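Local coordinates for protein prolyl-tRNA synthetase (Giardia lamblia ATCC 50803, PDB 3IAL) that probably attaches proline to its cognate tRNA at the expense of ATP, and is captured here with the prolyl-adenylate bound, at residues B[27-32]-B[38-43]; B[83-88]-B[102-107]; B[212-217]-B[470-475]; B[389-394]-B[418-423]. All coordinates share one frame; numbering follows the deposited sequence. Where two conformers were deposited one is given.

Overall arrangement
Four contacts of one synthetase illustrate how chemistry follows place in the fold. Interaction 2 is the buried one, a tryptophan projecting from an edge strand of a three-stranded sheet, packed against aliphatic and sulfur groups; the sheet runs on into the second subunit. Interaction 1, also touching that subunit, is half buried: an apolar corner with a loose charged pair on its outer side. Interaction 3, partly buried, joins a loop of the catalytic core to a C-terminal helix by CH-pi packing and one hydrogen bond, and that loop also reaches the ligand. Interaction 4, nested in the chain segment that interaction 3 closes, is partly buried and mostly ionic; its centre lies about 54 Å from that of interaction 2.

Interaction 1 (B[27-32]-B[38-43]); sequences WFDAIM and VDRRYP
Met-32, in the last turns of helix 24-34, lays a bent side chain against one methyl of Val-38, which begins the short strand after the turn. Branch CG2 of Val-38 does the touching, 3.8 Å from CB of Met-32 and 4.0 Å from its SD, so one methyl is met by both the root and the sulfur of the methionine. The fold of that chain explains the double contact. CG lies beside the backbone N (chi1 -73°), and the chain bends at chi2 (-61°) and again at chi3, which brings CE over the Phe-28 ring, 3.6 Å above its plane and toward the rim.

Farther out, NH1 of Arg-40 approaches OD1 of Asp-29 at 3.4 Å, a long salt bridge with the carboxylate and guanidinium planes 40° apart. It is doubtful as a fixed feature, because Arg-40 was modelled in two conformers, and OD1 of Asp-29 has a salt bridge to Lys-160 as well. Asp-39 faces away: its OD1 accepts from the backbone N of Arg-41, an Asx turn, and also from NE of Arg-41, while its OD2 takes NH2, a side-on salt bridge, and also NE1 of Trp-134 of the second subunit. The chemistry thus implies that apolar packing holds the helix-to-strand corner, whereas the firm ionic grip lies beyond it, at the subunit interface.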
# COMPACT_ATOMS: atom_id res chain seq x y z
N TRP B 27 20.40 -19.26 -11.28
CA TRP B 27 19.55 -19.65 -10.16
C TRP B 27 18.46 -18.62 -9.95
O TRP B 27 17.28 -18.95 -9.81
CB TRP B 27 20.41 -19.81 -8.91
CG TRP B 27 19.68 -20.24 -7.71
CD1 TRP B 27 19.52 -21.52 -7.25
CD2 TRP B 27 19.02 -19.39 -6.78
NE1 TRP B 27 18.79 -21.51 -6.08
CE2 TRP B 27 18.46 -20.22 -5.78
CE3 TRP B 27 18.85 -18.01 -6.68
CZ2 TRP B 27 17.75 -19.71 -4.70
CZ3 TRP B 27 18.13 -17.50 -5.61
CH2 TRP B 27 17.58 -18.34 -4.65
N PHE B 28 18.87 -17.35 -9.93
CA PHE B 28 17.95 -16.24 -9.69
C PHE B 28 16.85 -16.17 -10.74
O PHE B 28 15.67 -16.12 -10.40
CB PHE B 28 18.71 -14.91 -9.65
CG PHE B 28 17.87 -13.74 -9.25
CD1 PHE B 28 17.74 -13.40 -7.91
CD2 PHE B 28 17.22 -12.96 -10.21
CE1 PHE B 28 16.98 -12.29 -7.53
CE2 PHE B 28 16.44 -11.87 -9.84
CZ PHE B 28 16.32 -11.53 -8.49
N ASP B 29 17.23 -16.17 -12.02
CA ASP B 29 16.26 -16.13 -13.12
C ASP B 29 15.28 -17.30 -13.07
O ASP B 29 14.07 -17.10 -13.23
CB ASP B 29 16.96 -16.12 -14.48
CG ASP B 29 17.64 -14.80 -14.78
OD1 ASP B 29 17.29 -13.76 -14.17
OD2 ASP B 29 18.56 -14.81 -15.62
N ALA B 30 15.79 -18.51 -12.83
CA ALA B 30 14.94 -19.69 -12.78
C ALA B 30 13.99 -19.65 -11.56
O ALA B 30 12.79 -19.94 -11.69
CB ALA B 30 15.79 -20.97 -12.76
N ILE B 31 14.50 -19.28 -10.39
CA ILE B 31 13.63 -19.21 -9.21
C ILE B 31 12.55 -18.13 -9.35
O ILE B 31 11.43 -18.33 -8.89
CB ILE B 31 14.43 -19.06 -7.88
CG1 ILE B 31 13.58 -19.52 -6.68
CG2 ILE B 31 14.90 -17.61 -7.68
CD1 ILE B 31 12.92 -20.92 -6.86
N MET B 32 12.85 -17.01 -10.02
CA MET B 32 11.85 -15.95 -10.28
C MET B 32 10.64 -16.54 -10.98
O MET B 32 9.50 -16.24 -10.61
CB MET B 32 12.40 -14.82 -11.16
CG MET B 32 13.39 -13.86 -10.53
SD MET B 32 12.76 -12.93 -9.13
CE MET B 32 13.57 -13.81 -7.80
N VAL B 38 7.59 -13.20 -10.26
CA VAL B 38 7.43 -12.14 -11.23
C VAL B 38 7.16 -12.75 -12.61
O VAL B 38 7.36 -13.95 -12.82
CB VAL B 38 8.69 -11.26 -11.34
CG1 VAL B 38 8.99 -10.59 -10.00
CG2 VAL B 38 9.87 -12.09 -11.81
N ASP B 39 6.70 -11.91 -13.53
CA ASP B 39 6.61 -12.31 -14.91
C ASP B 39 7.26 -11.24 -15.80
O ASP B 39 6.75 -10.12 -15.90
CB ASP B 39 5.17 -12.57 -15.32
CG ASP B 39 5.08 -13.46 -16.54
OD1 ASP B 39 5.93 -13.29 -17.43
OD2 ASP B 39 4.17 -14.32 -16.60
N ARG B 40 8.37 -11.62 -16.44
CA ARG B 40 9.17 -10.73 -17.29
C ARG B 40 8.60 -10.60 -18.70
O ARG B 40 9.08 -9.79 -19.49
CB ARG B 40 10.61 -11.26 -17.43
CG ARG B 40 11.34 -11.48 -16.12
CD ARG B 40 12.71 -12.11 -16.36
NE ARG B 40 13.71 -11.15 -16.83
CZ ARG B 40 15.00 -11.43 -17.02
NH1 ARG B 40 15.47 -12.66 -16.79
NH2 ARG B 40 15.83 -10.49 -17.44
N ARG B 41 7.59 -11.41 -19.03
CA ARG B 41 7.02 -11.45 -20.38
C ARG B 41 6.07 -10.29 -20.72
O ARG B 41 5.45 -10.27 -21.78
CB ARG B 41 6.31 -12.79 -20.61
CG ARG B 41 7.23 -14.00 -20.53
CD ARG B 41 6.44 -15.30 -20.62
NE ARG B 41 5.58 -15.50 -19.45
CZ ARG B 41 4.76 -16.53 -19.27
NH1 ARG B 41 4.68 -17.50 -20.19
NH2 ARG B 41 4.03 -16.61 -18.17
N TYR B 42 5.92 -9.33 -19.80
CA TYR B 42 5.21 -8.10 -20.11
C TYR B 42 6.03 -7.36 -21.17
O TYR B 42 7.22 -7.13 -20.96
CB TYR B 42 5.08 -7.25 -18.85
CG TYR B 42 4.08 -6.13 -18.96
CD1 TYR B 42 2.71 -6.39 -18.86
CD2 TYR B 42 4.50 -4.83 -19.15
CE1 TYR B 42 1.79 -5.37 -18.95
CE2 TYR B 42 3.58 -3.79 -19.24
CZ TYR B 42 2.23 -4.07 -19.14
OH TYR B 42 1.31 -3.06 -19.24
N PRO B 43 5.40 -6.98 -22.30
CA PRO B 43 6.13 -6.42 -23.44
C PRO B 43 6.61 -4.96 -23.30
O PRO B 43 6.62 -4.22 -24.27
CB PRO B 43 5.12 -6.54 -24.58
CG PRO B 43 3.82 -6.38 -23.91
CD PRO B 43 3.96 -7.09 -22.59

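Interaction 2 (B[83-88]-B[102-107]); sequences IPESFL and CFWVEK
Glu-85 overlaps the six-membered ring of Trp-104, its aliphatic part meeting the far end of the indole. CB of Glu-85 lies 3.8 Å from CZ3 of Trp-104, and CG of Glu-85 is equally near CH2. With CG anti to the backbone N (chi1 -174°) and the rest extended, the glutamate crosses the indole at about a right angle, bringing OE2 over one ring face. That oxygen forms a salt bridge with Arg-116, which in turn makes a cation-pi contact with Trp-104, so carboxylate and indole share one cationic partner.

Leu-88 and Trp-104 reach toward each other, and a single branch of the leucine makes the contact. Its CD2 stands 3.6 Å from CH2 of Trp-104, obliquely to the ring, and 3.4 Å from SG of Cys-102, a close apolar approach. Cys-102 meets the indole too, its CB 3.5 Å above the ring plane near the rim.

In the small antiparallel sheet the central strand 111-119 separates strands 82-84 and 103-108, and helix 85-88 continues directly from the first of these. Leu-88 also packs on Ala-118 of the central strand and Thr-125 of helix 124-134, while strand 103-108 pairs antiparallel with a strand of the second subunit.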
# COMPACT_ATOMS: atom_id res chain seq x y z
N ILE B 83 5.61 14.73 -12.80
CA ILE B 83 6.31 15.91 -12.33
C ILE B 83 6.43 16.88 -13.50
O ILE B 83 6.94 16.50 -14.55
CB ILE B 83 7.74 15.59 -11.81
CG1 ILE B 83 7.69 14.53 -10.70
CG2 ILE B 83 8.40 16.85 -11.25
CD1 ILE B 83 9.05 14.19 -10.13
N PRO B 84 5.97 18.13 -13.33
CA PRO B 84 6.08 19.08 -14.44
C PRO B 84 7.54 19.41 -14.75
O PRO B 84 8.37 19.47 -13.84
CB PRO B 84 5.32 20.31 -13.93
CG PRO B 84 5.34 20.19 -12.45
CD PRO B 84 5.40 18.75 -12.12
N GLU B 85 7.85 19.60 -16.03
CA GLU B 85 9.23 19.84 -16.48
C GLU B 85 9.94 20.97 -15.74
O GLU B 85 11.12 20.86 -15.42
CB GLU B 85 9.28 20.12 -17.99
CG GLU B 85 10.71 20.22 -18.53
CD GLU B 85 10.78 20.16 -20.04
OE1 GLU B 85 9.96 20.82 -20.71
OE2 GLU B 85 11.67 19.46 -20.56
N SER B 86 9.22 22.05 -15.44
CA SER B 86 9.81 23.20 -14.75
C SER B 86 10.27 22.88 -13.32
O SER B 86 11.26 23.44 -12.84
CB SER B 86 8.84 24.37 -14.74
OG SER B 86 7.58 23.97 -14.24
N PHE B 87 9.56 21.98 -12.63
CA PHE B 87 10.00 21.48 -11.32
C PHE B 87 11.32 20.73 -11.44
O PHE B 87 12.29 21.01 -10.74
CB PHE B 87 8.95 20.53 -10.73
CG PHE B 87 7.84 21.20 -9.97
CD1 PHE B 87 7.53 22.55 -10.16
CD2 PHE B 87 7.08 20.46 -9.07
CE1 PHE B 87 6.51 23.14 -9.45
CE2 PHE B 87 6.04 21.06 -8.36
CZ PHE B 87 5.76 22.39 -8.55
N LEU B 88 11.33 19.77 -12.36
CA LEU B 88 12.41 18.79 -12.48
C LEU B 88 13.75 19.42 -12.89
O LEU B 88 14.81 18.91 -12.53
CB LEU B 88 12.01 17.71 -13.49
CG LEU B 88 12.83 16.43 -13.54
CD1 LEU B 88 12.59 15.58 -12.30
CD2 LEU B 88 12.49 15.65 -14.81
N CYS B 102 14.53 9.92 -17.50
CA CYS B 102 13.14 10.38 -17.46
C CYS B 102 12.30 9.94 -18.66
O CYS B 102 12.65 10.21 -19.81
CB CYS B 102 13.07 11.90 -17.35
SG CYS B 102 13.55 12.54 -15.75
N PHE B 103 11.19 9.25 -18.38
CA PHE B 103 10.12 9.06 -19.35
C PHE B 103 9.33 10.36 -19.43
O PHE B 103 9.01 10.93 -18.40
CB PHE B 103 9.16 7.96 -18.91
CG PHE B 103 9.70 6.57 -19.06
CD1 PHE B 103 9.45 5.84 -20.23
CD2 PHE B 103 10.42 5.97 -18.04
CE1 PHE B 103 9.94 4.54 -20.37
CE2 PHE B 103 10.91 4.67 -18.17
CZ PHE B 103 10.66 3.96 -19.33
N TRP B 104 9.01 10.83 -20.64
CA TRP B 104 8.25 12.08 -20.79
C TRP B 104 6.87 11.83 -21.36
O TRP B 104 6.72 11.17 -22.39
CB TRP B 104 9.00 13.08 -21.67
CG TRP B 104 10.26 13.60 -21.03
CD1 TRP B 104 11.52 13.17 -21.25
CD2 TRP B 104 10.35 14.63 -20.03
NE1 TRP B 104 12.41 13.87 -20.46
CE2 TRP B 104 11.72 14.77 -19.70
CE3 TRP B 104 9.41 15.45 -19.38
CZ2 TRP B 104 12.17 15.69 -18.75
CZ3 TRP B 104 9.86 16.37 -18.44
CH2 TRP B 104 11.24 16.48 -18.13
N VAL B 105 5.86 12.35 -20.67
CA VAL B 105 4.50 12.42 -21.18
C VAL B 105 4.35 13.74 -21.91
O VAL B 105 4.61 14.79 -21.34
CB VAL B 105 3.45 12.33 -20.04
CG1 VAL B 105 2.04 12.58 -20.59
CG2 VAL B 105 3.54 10.99 -19.34
N GLU B 106 3.94 13.67 -23.17
CA GLU B 106 3.87 14.86 -24.02
C GLU B 106 2.50 15.12 -24.61
O GLU B 106 2.23 16.24 -25.06
CB GLU B 106 4.91 14.76 -25.14
CG GLU B 106 6.32 14.49 -24.62
CD GLU B 106 7.41 14.85 -25.61
OE1 GLU B 106 7.15 14.84 -26.83
OE2 GLU B 106 8.54 15.13 -25.16
N LYS B 107 1.62 14.12 -24.62
CA LYS B 107 0.26 14.29 -25.10
C LYS B 107 -0.75 13.77 -24.09
O LYS B 107 -0.45 12.86 -23.31
CB LYS B 107 0.06 13.58 -26.44
CG LYS B 107 0.84 14.20 -27.58
CD LYS B 107 0.32 13.73 -28.93
CE LYS B 107 1.23 14.20 -30.07
NZ LYS B 107 2.54 13.46 -30.08

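Interaction 3 (B[212-217]-B[470-475]); sequences VCWDRF and DGEVWD. With PR8 (5'-O-[(R)-hydroxy{[(2S)-pyrrolidin-2-ylcarbonyl]oxy}phosphoryl]adenosine), chain H.
This is a CH-pi packing contact between a loop of the class II catalytic core and the start of a C-terminal helix: the indole of Trp-214 lies against Gly-471, Glu-472 and Asp-475. Glu-472 covers one face along its length. Its CB sits 3.6 Å above the ring plane, over the centre, its CG makes a CH-pi contact with the five-membered ring, 3.7 Å from the centroid, and its carboxylate lies only 6° from parallel to the indole. Val-212 backs the opposite face through CB. Trp-214 reaches this slot with CG placed between its own backbone N and carbonyl carbon (chi1 60°). At the far end of the ring, CH2 of Trp-214 is 3.5 Å from C of Gly-471.

The loop links strands 207-211 and 222-229, and strand 207-211 also pairs antiparallel with 485-489 of the C-terminal region, so the indole packs beside a junction already made by strands.

NE1 of Trp-214 donates to OD2 of Asp-475 at 3.3 Å, a long bond that meets the oxygen from above the carboxylate plane. The same oxygen has a salt bridge to Lys-479, and OD1 of Asp-475 accepts from the backbone N of Ile-486, which helps fix the carboxylate's rotation. Within the loop, NE of Arg-216 donates to O of Cys-213 at 2.8 Å, in the carbonyl plane and on a lone pair. At its other end Phe-217 turns a ring face to atom CA of the prolyl-adenylate, and CE1 of Phe-217 comes within 3.3 Å of the ligand's prolyl carbonyl atom O.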
# COMPACT_ATOMS: atom_id res chain seq x y z
N VAL B 212 31.69 6.99 -1.77
CA VAL B 212 32.74 7.89 -2.26
C VAL B 212 32.15 9.20 -2.80
O VAL B 212 31.10 9.20 -3.46
CB VAL B 212 33.61 7.23 -3.35
CG1 VAL B 212 34.46 6.11 -2.75
CG2 VAL B 212 32.74 6.73 -4.51
N CYS B 213 32.82 10.31 -2.52
CA CYS B 213 32.24 11.63 -2.74
C CYS B 213 32.03 11.97 -4.22
O CYS B 213 31.13 12.74 -4.55
CB CYS B 213 33.07 12.71 -2.04
SG CYS B 213 34.75 12.87 -2.62
N TRP B 214 32.80 11.36 -5.12
CA TRP B 214 32.61 11.55 -6.57
C TRP B 214 31.44 10.72 -7.15
O TRP B 214 31.17 10.82 -8.35
CB TRP B 214 33.90 11.25 -7.34
CG TRP B 214 34.40 9.84 -7.17
CD1 TRP B 214 34.03 8.74 -7.88
CD2 TRP B 214 35.36 9.39 -6.20
NE1 TRP B 214 34.70 7.63 -7.42
CE2 TRP B 214 35.52 8.00 -6.39
CE3 TRP B 214 36.11 10.02 -5.20
CZ2 TRP B 214 36.40 7.23 -5.60
CZ3 TRP B 214 36.97 9.26 -4.42
CH2 TRP B 214 37.11 7.88 -4.63
N ASP B 215 30.77 9.92 -6.33
CA ASP B 215 29.59 9.15 -6.75
C ASP B 215 28.41 9.29 -5.78
O ASP B 215 27.61 8.36 -5.59
CB ASP B 215 29.97 7.66 -6.92
CG ASP B 215 28.99 6.89 -7.80
OD1 ASP B 215 28.37 7.48 -8.71
OD2 ASP B 215 28.84 5.66 -7.57
N ARG B 216 28.30 10.47 -5.16
CA ARG B 216 27.17 10.85 -4.32
C ARG B 216 25.86 10.87 -5.11
O ARG B 216 25.86 11.07 -6.33
CB ARG B 216 27.36 12.27 -3.79
CG ARG B 216 28.32 12.42 -2.66
CD ARG B 216 28.54 13.90 -2.38
NE ARG B 216 29.37 14.52 -3.41
CZ ARG B 216 29.42 15.83 -3.67
NH1 ARG B 216 28.68 16.70 -2.99
NH2 ARG B 216 30.22 16.27 -4.63
N PHE B 217 24.75 10.71 -4.40
CA PHE B 217 23.42 10.96 -4.97
C PHE B 217 23.42 12.38 -5.57
O PHE B 217 23.93 13.31 -4.95
CB PHE B 217 22.34 10.84 -3.89
CG PHE B 217 20.93 11.04 -4.40
CD1 PHE B 217 20.29 10.04 -5.12
CD2 PHE B 217 20.26 12.23 -4.16
CE1 PHE B 217 19.00 10.23 -5.59
CE2 PHE B 217 18.95 12.42 -4.63
CZ PHE B 217 18.33 11.42 -5.34
N ASP B 470 40.42 13.32 -5.05
CA ASP B 470 41.57 12.76 -5.77
C ASP B 470 41.69 11.23 -5.66
O ASP B 470 42.43 10.61 -6.42
CB ASP B 470 42.90 13.46 -5.38
CG ASP B 470 43.11 13.56 -3.88
OD1 ASP B 470 42.63 12.69 -3.12
OD2 ASP B 470 43.76 14.54 -3.45
N GLY B 471 40.93 10.61 -4.76
CA GLY B 471 40.86 9.15 -4.69
C GLY B 471 40.27 8.48 -5.92
O GLY B 471 40.48 7.29 -6.14
N GLU B 472 39.52 9.24 -6.72
CA GLU B 472 38.92 8.72 -7.94
C GLU B 472 39.96 8.17 -8.93
O GLU B 472 39.66 7.28 -9.71
CB GLU B 472 38.05 9.77 -8.64
CG GLU B 472 37.22 9.17 -9.75
CD GLU B 472 36.24 10.11 -10.39
OE1 GLU B 472 36.20 11.30 -10.03
OE2 GLU B 472 35.50 9.62 -11.26
N VAL B 473 41.17 8.71 -8.89
CA VAL B 473 42.27 8.23 -9.73
C VAL B 473 42.47 6.72 -9.55
O VAL B 473 42.62 5.97 -10.52
CB VAL B 473 43.58 9.01 -9.42
CG1 VAL B 473 44.76 8.44 -10.18
CG2 VAL B 473 43.40 10.49 -9.77
N TRP B 474 42.44 6.27 -8.29
CA TRP B 474 42.55 4.86 -7.94
C TRP B 474 41.28 4.05 -8.23
O TRP B 474 41.36 2.88 -8.58
CB TRP B 474 42.97 4.72 -6.47
CG TRP B 474 44.41 5.13 -6.29
CD1 TRP B 474 44.88 6.31 -5.79
CD2 TRP B 474 45.55 4.37 -6.67
NE1 TRP B 474 46.25 6.32 -5.82
CE2 TRP B 474 46.69 5.14 -6.35
CE3 TRP B 474 45.73 3.10 -7.25
CZ2 TRP B 474 48.00 4.68 -6.59
CZ3 TRP B 474 47.03 2.65 -7.48
CH2 TRP B 474 48.14 3.44 -7.15
N ASP B 475 40.11 4.69 -8.13
CA ASP B 475 38.87 4.05 -8.55
C ASP B 475 38.97 3.62 -10.03
O ASP B 475 38.64 2.49 -10.38
CB ASP B 475 37.68 4.99 -8.32
CG ASP B 475 36.33 4.32 -8.55
OD1 ASP B 475 36.09 3.17 -8.09
OD2 ASP B 475 35.48 4.97 -9.18
C PR8 H . 17.47 7.96 -3.71
N PR8 H . 15.75 9.65 -3.55
O PR8 H . 16.98 7.75 -4.82
P PR8 H . 19.06 6.09 -4.09
N1 PR8 H . 16.00 -1.18 -9.76
C2 PR8 H . 15.69 -1.53 -8.52
N3 PR8 H . 16.04 -0.78 -7.46
C4 PR8 H . 16.72 0.35 -7.62
C5 PR8 H . 17.07 0.74 -8.90
C6 PR8 H . 16.69 -0.05 -9.99
N6 PR8 H . 17.01 0.32 -11.23
N7 PR8 H . 17.74 1.88 -8.80
C8 PR8 H . 17.81 2.21 -7.51
N9 PR8 H . 17.19 1.27 -6.77
CA PR8 H . 16.86 9.02 -2.80
CB PR8 H . 16.25 8.34 -1.59
CD PR8 H . 14.58 9.65 -2.67
CG PR8 H . 14.74 8.35 -1.87
C1' PR8 H . 17.08 1.29 -5.28
O10 PR8 H . 18.56 7.33 -3.19
O1P PR8 H . 19.72 6.51 -5.36
C2' PR8 H . 18.45 1.09 -4.58
O2' PR8 H . 18.29 0.25 -3.43
O2P PR8 H . 20.09 5.29 -3.15
C3' PR8 H . 18.77 2.48 -4.07
O3' PR8 H . 19.66 2.41 -2.95
C4' PR8 H . 17.37 2.86 -3.62
O4' PR8 H . 16.61 2.60 -4.82
C5' PR8 H . 17.36 4.32 -3.22
O5' PR8 H . 17.79 5.13 -4.29

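Interaction 4 (B[389-394]-B[418-423]); sequences QKRVIP and KDELDA
Arg-391 reaches from a strand toward Glu-420 on a helix, and its side chain can be followed outward atom by atom. CB sets off toward the helix, and CG, beside the backbone N, is still at the margin of the contact. A bend at chi2 (90°) then carries CD to 3.5 Å from OE1 of Glu-420. The next atom makes the bond: NE donates to that same OE1 at 2.9 Å with an N-H...O angle of 149°, the hydrogen-bonded part of a salt bridge. OE1 is met on its syn side, somewhat out of the carboxylate plane, and lies at the edge of the guanidinium. The two planes stand 79° apart, and a single NE-OE1 bond is made, with no side-on double grip; NH2 of Arg-391 stays 3.9 Å from OE1 of Glu-420.

Strand 391-394 is an outermost strand of the mixed five-stranded sheet in the anticodon-binding domain, antiparallel to strand 377-382, and helix 416-438 packs over one face of this sheet. Glu-420 also rests on Leu-364 of strand 364-369, within the same sheet.

At the tip, NH1 of Arg-391 turns back to its own segment and donates to O of Gln-389 at 2.6 Å, in the carbonyl plane. The guanidinium is therefore held from two directions, by the helix through NE and by the chain just before the strand through NH1. NH2 comes close to the like-charged Arg-427, whose cost the carboxylate of Glu-420 may partly offset. Two residues along the strand, CD1 of Ile-393 lies 4.5 Å from CG of Glu-420, a loose apolar touch.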
# COMPACT_ATOMS: atom_id res chain seq x y z
N GLN B 389 16.61 -33.40 9.79
CA GLN B 389 16.49 -32.91 11.17
C GLN B 389 15.03 -32.58 11.51
O GLN B 389 14.75 -31.56 12.13
CB GLN B 389 17.40 -31.70 11.37
CG GLN B 389 18.88 -31.98 11.08
CD GLN B 389 19.77 -30.77 11.29
OE1 GLN B 389 20.41 -30.28 10.36
NE2 GLN B 389 19.81 -30.27 12.52
N LYS B 390 14.12 -33.47 11.13
CA LYS B 390 12.71 -33.35 11.50
C LYS B 390 12.54 -33.37 13.02
O LYS B 390 13.32 -34.02 13.72
CB LYS B 390 11.89 -34.49 10.89
CG LYS B 390 12.16 -35.85 11.51
CD LYS B 390 11.39 -36.96 10.82
CE LYS B 390 11.65 -38.30 11.49
NZ LYS B 390 10.92 -39.43 10.84
N ARG B 391 11.52 -32.65 13.50
CA ARG B 391 11.18 -32.65 14.92
C ARG B 391 9.88 -33.40 15.15
O ARG B 391 8.87 -33.14 14.49
CB ARG B 391 11.02 -31.22 15.45
CG ARG B 391 12.31 -30.42 15.50
CD ARG B 391 12.58 -29.64 14.21
NE ARG B 391 13.49 -28.52 14.46
CZ ARG B 391 14.78 -28.48 14.12
NH1 ARG B 391 15.36 -29.48 13.48
NH2 ARG B 391 15.49 -27.40 14.43
N VAL B 392 9.91 -34.34 16.09
CA VAL B 392 8.71 -34.99 16.57
C VAL B 392 8.22 -34.17 17.77
O VAL B 392 8.92 -34.05 18.76
CB VAL B 392 8.97 -36.45 16.97
CG1 VAL B 392 7.72 -37.10 17.52
CG2 VAL B 392 9.48 -37.23 15.76
N ILE B 393 7.04 -33.59 17.63
CA ILE B 393 6.47 -32.74 18.67
C ILE B 393 5.08 -33.27 18.97
O ILE B 393 4.30 -33.49 18.05
CB ILE B 393 6.33 -31.27 18.21
CG1 ILE B 393 7.63 -30.76 17.57
CG2 ILE B 393 5.94 -30.38 19.39
CD1 ILE B 393 7.64 -29.25 17.35
N PRO B 394 4.79 -33.51 20.27
CA PRO B 394 3.44 -33.90 20.67
C PRO B 394 2.40 -32.89 20.19
O PRO B 394 2.69 -31.70 20.17
CB PRO B 394 3.51 -33.92 22.20
CG PRO B 394 4.93 -34.23 22.49
CD PRO B 394 5.73 -33.58 21.40
N LYS B 418 5.89 -21.14 17.11
CA LYS B 418 6.56 -19.85 17.18
C LYS B 418 8.05 -20.03 17.50
O LYS B 418 8.90 -19.52 16.77
CB LYS B 418 5.88 -18.92 18.20
CG LYS B 418 6.68 -17.67 18.53
CD LYS B 418 5.83 -16.59 19.19
CE LYS B 418 6.68 -15.37 19.56
NZ LYS B 418 7.66 -15.67 20.65
N ASP B 419 8.37 -20.77 18.57
CA ASP B 419 9.78 -21.05 18.92
C ASP B 419 10.56 -21.59 17.72
O ASP B 419 11.71 -21.21 17.50
CB ASP B 419 9.90 -22.05 20.07
CG ASP B 419 9.35 -21.52 21.38
OD1 ASP B 419 9.54 -20.33 21.69
OD2 ASP B 419 8.74 -22.31 22.12
N GLU B 420 9.93 -22.48 16.96
CA GLU B 420 10.57 -23.07 15.78
C GLU B 420 10.80 -22.04 14.68
O GLU B 420 11.83 -22.08 14.00
CB GLU B 420 9.73 -24.25 15.24
CG GLU B 420 9.79 -25.50 16.10
CD GLU B 420 11.17 -26.15 16.11
OE1 GLU B 420 11.77 -26.32 15.03
OE2 GLU B 420 11.65 -26.50 17.20
N LEU B 421 9.85 -21.13 14.49
CA LEU B 421 10.03 -20.04 13.53
C LEU B 421 11.17 -19.11 13.96
O LEU B 421 11.99 -18.74 13.13
CB LEU B 421 8.74 -19.23 13.34
CG LEU B 421 7.65 -19.88 12.49
CD1 LEU B 421 6.37 -19.06 12.57
CD2 LEU B 421 8.12 -20.05 11.05
N ASP B 422 11.21 -18.76 15.24
CA ASP B 422 12.28 -17.94 15.80
C ASP B 422 13.65 -18.59 15.70
O ASP B 422 14.64 -17.91 15.40
CB ASP B 422 12.00 -17.60 17.28
CG ASP B 422 10.83 -16.66 17.45
OD1 ASP B 422 10.44 -15.98 16.48
OD2 ASP B 422 10.28 -16.60 18.58
N ALA B 423 13.71 -19.90 15.95
CA ALA B 423 14.98 -20.63 15.83
C ALA B 423 15.40 -20.69 14.36
O ALA B 423 16.59 -20.60 14.04
CB ALA B 423 14.86 -22.02 16.44